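Long-range contact in hypothetical sensory transduction histidine kinase (Methanosarcina mazei, PDB 3LI9), which is probably a membrane-bound histidine kinase that senses extracellular signals through an extracellular PDC-fold domain: residues E239-F252 with F261-L273. Residues are numbered along the deposited sequence; the frame is centred on the assembly and turned at random.
Sequences EIKDPITGKTVIMF and FSFVLVVPKEEML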
loop_
_atom_site.group_PDB
_atom_site.type_symbol
_atom_site.label_atom_id
_atom_site.label_comp_id
_atom_site.label_asym_id
_atom_site.label_seq_id
_atom_site.Cartn_x
_atom_site.Cartn_y
_atom_site.Cartn_z
ATOM N N GLU A 239 16.903 -14.404 16.157
ATOM C CA GLU A 239 16.979 -14.317 17.610
ATOM C C GLU A 239 17.971 -13.235 17.977
ATOM O O GLU A 239 19.033 -13.189 17.405
ATOM C CB GLU A 239 17.514 -15.612 18.184
ATOM C CG GLU A 239 16.659 -16.759 17.704
ATOM C CD GLU A 239 16.595 -17.919 18.680
ATOM O OE1 GLU A 239 17.193 -17.813 19.777
ATOM O OE2 GLU A 239 15.925 -18.926 18.334
ATOM N N ILE A 240 17.573 -12.356 18.873
ATOM C CA ILE A 240 18.382 -11.137 19.136
ATOM C C ILE A 240 18.666 -11.020 20.612
ATOM O O ILE A 240 17.762 -10.943 21.399
ATOM C CB ILE A 240 17.622 -9.890 18.722
ATOM C CG1 ILE A 240 17.047 -10.066 17.294
ATOM C CG2 ILE A 240 18.496 -8.639 18.840
ATOM C CD1 ILE A 240 16.216 -8.858 16.806
ATOM N N LYS A 241 19.926 -11.034 21.027
ATOM C CA LYS A 241 20.115 -11.018 22.486
ATOM C C LYS A 241 20.466 -9.584 22.886
ATOM O O LYS A 241 21.323 -8.970 22.268
ATOM C CB LYS A 241 21.227 -11.979 22.871
ATOM C CG LYS A 241 21.642 -11.847 24.334
ATOM C CD LYS A 241 22.859 -12.689 24.596
ATOM C CE LYS A 241 23.198 -12.831 26.071
ATOM N NZ LYS A 241 24.510 -13.611 26.182
ATOM N N ASP A 242 19.787 -9.037 23.865
ATOM C CA ASP A 242 19.983 -7.655 24.200
ATOM C C ASP A 242 21.172 -7.631 25.142
ATOM O O ASP A 242 21.103 -8.267 26.193
ATOM C CB ASP A 242 18.731 -7.112 24.907
ATOM C CG ASP A 242 18.832 -5.607 25.242
ATOM O OD1 ASP A 242 19.772 -5.183 25.987
ATOM O OD2 ASP A 242 17.987 -4.821 24.740
ATOM N N PRO A 243 22.280 -6.930 24.773
ATOM C CA PRO A 243 23.431 -7.066 25.695
ATOM C C PRO A 243 23.304 -6.215 26.969
ATOM O O PRO A 243 24.084 -6.402 27.888
ATOM C CB PRO A 243 24.633 -6.616 24.839
ATOM C CG PRO A 243 24.026 -5.603 23.870
ATOM C CD PRO A 243 22.601 -6.112 23.579
ATOM N N ILE A 244 22.327 -5.324 27.049
ATOM C CA ILE A 244 22.067 -4.596 28.306
ATOM C C ILE A 244 21.248 -5.415 29.340
ATOM O O ILE A 244 21.560 -5.440 30.547
ATOM C CB ILE A 244 21.399 -3.207 28.012
ATOM C CG1 ILE A 244 22.299 -2.389 27.075
ATOM C CG2 ILE A 244 20.991 -2.475 29.329
ATOM C CD1 ILE A 244 21.496 -1.544 26.072
ATOM N N THR A 245 20.247 -6.156 28.871
ATOM C CA THR A 245 19.351 -6.896 29.782
ATOM C C THR A 245 19.693 -8.373 29.824
ATOM O O THR A 245 19.185 -9.114 30.685
ATOM C CB THR A 245 17.875 -6.833 29.268
ATOM O OG1 THR A 245 17.792 -7.614 28.064
ATOM C CG2 THR A 245 17.461 -5.428 28.980
ATOM N N GLY A 246 20.500 -8.832 28.858
ATOM C CA GLY A 246 20.781 -10.252 28.691
ATOM C C GLY A 246 19.693 -11.124 28.056
ATOM O O GLY A 246 19.923 -12.301 27.770
ATOM N N LYS A 247 18.510 -10.560 27.835
ATOM C CA LYS A 247 17.355 -11.335 27.283
ATOM C C LYS A 247 17.348 -11.455 25.759
ATOM O O LYS A 247 17.891 -10.570 25.045
ATOM C CB LYS A 247 16.064 -10.692 27.769
ATOM C CG LYS A 247 15.998 -10.699 29.267
ATOM C CD LYS A 247 14.822 -9.929 29.806
ATOM C CE LYS A 247 14.550 -8.662 29.000
ATOM N NZ LYS A 247 13.690 -7.706 29.761
ATOM N N THR A 248 16.786 -12.564 25.273
ATOM C CA THR A 248 16.739 -12.842 23.841
ATOM C C THR A 248 15.258 -12.629 23.485
ATOM O O THR A 248 14.352 -12.941 24.287
ATOM C CB THR A 248 17.277 -14.273 23.494
ATOM O OG1 THR A 248 18.683 -14.361 23.844
ATOM C CG2 THR A 248 17.187 -14.588 21.985
ATOM N N VAL A 249 15.037 -11.946 22.363
ATOM C CA VAL A 249 13.657 -11.835 21.817
ATOM C C VAL A 249 13.805 -12.474 20.469
ATOM O O VAL A 249 14.868 -12.433 19.846
ATOM C CB VAL A 249 13.069 -10.349 21.615
ATOM C CG1 VAL A 249 12.720 -9.680 22.983
ATOM C CG2 VAL A 249 14.002 -9.495 20.827
ATOM N N ILE A 250 12.728 -13.092 20.004
ATOM C CA ILE A 250 12.751 -13.665 18.688
ATOM C C ILE A 250 11.777 -12.830 17.867
ATOM O O ILE A 250 10.693 -12.554 18.370
ATOM C CB ILE A 250 12.199 -15.082 18.745
ATOM C CG1 ILE A 250 13.071 -15.929 19.705
ATOM C CG2 ILE A 250 12.331 -15.754 17.365
ATOM C CD1 ILE A 250 12.318 -17.075 20.214
HETATM N N MSE A 251 12.180 -12.458 16.663
HETATM C CA MSE A 251 11.266 -11.712 15.773
HETATM C C MSE A 251 10.886 -12.744 14.701
HETATM O O MSE A 251 11.770 -13.176 13.904
HETATM C CB MSE A 251 12.031 -10.495 15.289
HETATM C CG MSE A 251 11.748 -10.004 13.946
HETATM SE SE MSE A 251 12.732 -8.331 13.642
HETATM C CE MSE A 251 12.686 -7.710 15.365
ATOM N N PHE A 252 9.580 -13.046 14.621
ATOM C CA PHE A 252 9.037 -13.913 13.600
ATOM C C PHE A 252 8.420 -13.035 12.507
ATOM O O PHE A 252 7.656 -12.098 12.843
ATOM C CB PHE A 252 7.958 -14.780 14.122
ATOM C CG PHE A 252 8.393 -15.730 15.215
ATOM C CD1 PHE A 252 8.742 -17.034 14.876
ATOM C CD2 PHE A 252 8.354 -15.312 16.539
ATOM C CE1 PHE A 252 9.122 -17.943 15.944
ATOM C CE2 PHE A 252 8.687 -16.192 17.587
ATOM C CZ PHE A 252 9.091 -17.477 17.271
ATOM N N PHE A 261 4.796 -7.121 1.789
ATOM C CA PHE A 261 4.948 -6.488 3.079
ATOM C C PHE A 261 5.219 -7.614 4.082
ATOM O O PHE A 261 5.341 -8.775 3.679
ATOM C CB PHE A 261 3.635 -5.759 3.451
ATOM C CG PHE A 261 3.474 -4.415 2.714
ATOM C CD1 PHE A 261 4.160 -4.185 1.515
ATOM C CD2 PHE A 261 2.551 -3.489 3.135
ATOM C CE1 PHE A 261 4.031 -2.944 0.762
ATOM C CE2 PHE A 261 2.355 -2.240 2.397
ATOM C CZ PHE A 261 3.110 -1.980 1.236
ATOM N N SER A 262 5.362 -7.327 5.388
ATOM C CA SER A 262 5.616 -8.402 6.299
ATOM C C SER A 262 4.904 -8.170 7.620
ATOM O O SER A 262 4.931 -7.000 8.079
ATOM C CB SER A 262 7.167 -8.586 6.544
ATOM O OG SER A 262 7.408 -9.792 7.298
ATOM N N PHE A 263 4.379 -9.235 8.241
ATOM C CA PHE A 263 3.830 -9.115 9.569
ATOM C C PHE A 263 4.883 -9.700 10.535
ATOM O O PHE A 263 5.397 -10.795 10.289
ATOM C CB PHE A 263 2.484 -9.931 9.682
ATOM C CG PHE A 263 1.913 -9.880 11.089
ATOM C CD1 PHE A 263 1.061 -8.853 11.462
ATOM C CD2 PHE A 263 2.282 -10.854 12.022
ATOM C CE1 PHE A 263 0.542 -8.817 12.786
ATOM C CE2 PHE A 263 1.747 -10.815 13.354
ATOM C CZ PHE A 263 0.880 -9.801 13.691
ATOM N N VAL A 264 5.191 -8.948 11.599
ATOM C CA VAL A 264 6.277 -9.340 12.516
ATOM C C VAL A 264 5.727 -9.520 13.922
ATOM O O VAL A 264 5.010 -8.655 14.475
ATOM C CB VAL A 264 7.407 -8.274 12.518
ATOM C CG1 VAL A 264 8.590 -8.765 13.380
ATOM C CG2 VAL A 264 7.872 -7.983 11.131
ATOM N N LEU A 265 6.018 -10.660 14.524
ATOM C CA LEU A 265 5.673 -10.870 15.914
ATOM C C LEU A 265 6.980 -10.868 16.714
ATOM O O LEU A 265 7.974 -11.527 16.293
ATOM C CB LEU A 265 5.091 -12.278 16.136
ATOM C CG LEU A 265 3.648 -12.626 16.062
ATOM C CD1 LEU A 265 3.491 -14.130 16.440
ATOM C CD2 LEU A 265 2.774 -11.706 16.907
ATOM N N VAL A 266 6.983 -10.141 17.828
ATOM C CA VAL A 266 8.215 -10.036 18.626
ATOM C C VAL A 266 7.904 -10.716 19.977
ATOM O O VAL A 266 6.965 -10.339 20.664
ATOM C CB VAL A 266 8.636 -8.571 18.863
ATOM C CG1 VAL A 266 9.841 -8.473 19.808
ATOM C CG2 VAL A 266 8.968 -7.863 17.532
ATOM N N VAL A 267 8.646 -11.783 20.285
ATOM C CA VAL A 267 8.319 -12.621 21.419
ATOM C C VAL A 267 9.598 -12.808 22.265
ATOM O O VAL A 267 10.620 -13.245 21.727
ATOM C CB VAL A 267 7.989 -14.041 20.962
ATOM C CG1 VAL A 267 7.557 -14.839 22.139
ATOM C CG2 VAL A 267 6.847 -14.084 19.927
ATOM N N PRO A 268 9.497 -12.509 23.545
ATOM C CA PRO A 268 10.594 -12.725 24.486
ATOM C C PRO A 268 10.786 -14.237 24.621
ATOM O O PRO A 268 9.832 -14.955 24.975
ATOM C CB PRO A 268 10.054 -12.142 25.782
ATOM C CG PRO A 268 8.972 -11.220 25.375
ATOM C CD PRO A 268 8.334 -11.911 24.207
ATOM N N LYS A 269 11.980 -14.713 24.306
ATOM C CA LYS A 269 12.226 -16.133 24.250
ATOM C C LYS A 269 11.920 -16.816 25.561
ATOM O O LYS A 269 11.310 -17.901 25.587
ATOM C CB LYS A 269 13.671 -16.398 23.868
ATOM C CG LYS A 269 14.028 -17.900 23.771
ATOM C CD LYS A 269 15.374 -18.046 23.005
ATOM C CE LYS A 269 15.676 -19.516 22.647
ATOM N NZ LYS A 269 16.986 -19.675 21.857
ATOM N N GLU A 270 12.338 -16.207 26.657
ATOM C CA GLU A 270 12.077 -16.831 27.951
ATOM C C GLU A 270 10.569 -17.002 28.260
ATOM O O GLU A 270 10.153 -17.964 28.939
ATOM C CB GLU A 270 12.816 -16.087 29.065
ATOM C CG GLU A 270 12.132 -16.263 30.388
ATOM C CD GLU A 270 12.560 -15.216 31.404
ATOM O OE1 GLU A 270 13.731 -14.783 31.337
ATOM O OE2 GLU A 270 11.730 -14.840 32.271
ATOM N N GLU A 271 9.725 -16.112 27.754
ATOM C CA GLU A 271 8.292 -16.294 27.923
ATOM C C GLU A 271 7.753 -17.432 27.065
ATOM O O GLU A 271 6.768 -18.067 27.407
ATOM C CB GLU A 271 7.569 -15.011 27.535
ATOM C CG GLU A 271 7.862 -13.876 28.467
ATOM C CD GLU A 271 7.195 -12.553 28.062
ATOM O OE1 GLU A 271 6.169 -12.564 27.327
ATOM O OE2 GLU A 271 7.718 -11.502 28.488
HETATM N N MSE A 272 8.389 -17.651 25.923
HETATM C CA MSE A 272 7.864 -18.549 24.880
HETATM C C MSE A 272 8.146 -19.969 25.335
HETATM O O MSE A 272 7.348 -20.899 25.113
HETATM C CB MSE A 272 8.555 -18.294 23.528
HETATM C CG MSE A 272 7.703 -18.561 22.284
HETATM SE SE MSE A 272 8.697 -18.863 20.626
HETATM C CE MSE A 272 10.220 -19.987 21.203
ATOM N N LEU A 273 9.308 -20.139 25.943
ATOM C CA LEU A 273 9.736 -21.465 26.380
ATOM C C LEU A 273 9.318 -21.706 27.849
ATOM O O LEU A 273 9.507 -22.746 28.498
ATOM C CB LEU A 273 11.252 -21.635 26.126
ATOM C CG LEU A 273 11.578 -21.687 24.624
ATOM C CD1 LEU A 273 13.087 -21.933 24.306
ATOM C CD2 LEU A 273 10.694 -22.731 23.916
#
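Ile250 and Val267 form a hydrogen-bonded antiparallel pair: Ile250 N donates to Val267 O (2.7 Å, 172° at the hydrogen), and Val267 N returns the bond to Ile250 O. Phe252 and Leu265, two residues on along strand 248-256, repeat the exchange. Lys269 N, at the start of the short helix, donates to Thr248 O (3.0 Å). The one salt bridge joins Lys269 NZ to the syn lone pair of Glu239 OE1 at 2.8 Å. Lys269 gets there fully extended (chi1 -180°), running alongside Thr248 CG2 and past Ile250 CD1. A leucine here would probably leave Glu239 OE1 without its counter-charge. Glu239 OE2 is held by Tyr15 OH of helix 13-48. Among the apolar contacts, the selenium of selenomethionine Met272 (SE) sits at the edge of the Phe252 ring, 3.7 Å from CZ, in a Met-aromatic contact; Val267 CG2 meets the same edge at CE2, while Ile250 CG2 lies over one face. CG of Met251, also selenomethionine, presses against Val264 CG1 on the other side of the sheet. The hairpin forms the two central strands of a four-stranded antiparallel sheet of the PDC-fold (Cache) sensor domain, between strands 190-194 and 236-241, with helix 13-48 packing against Phe252, Lys269 and Met272.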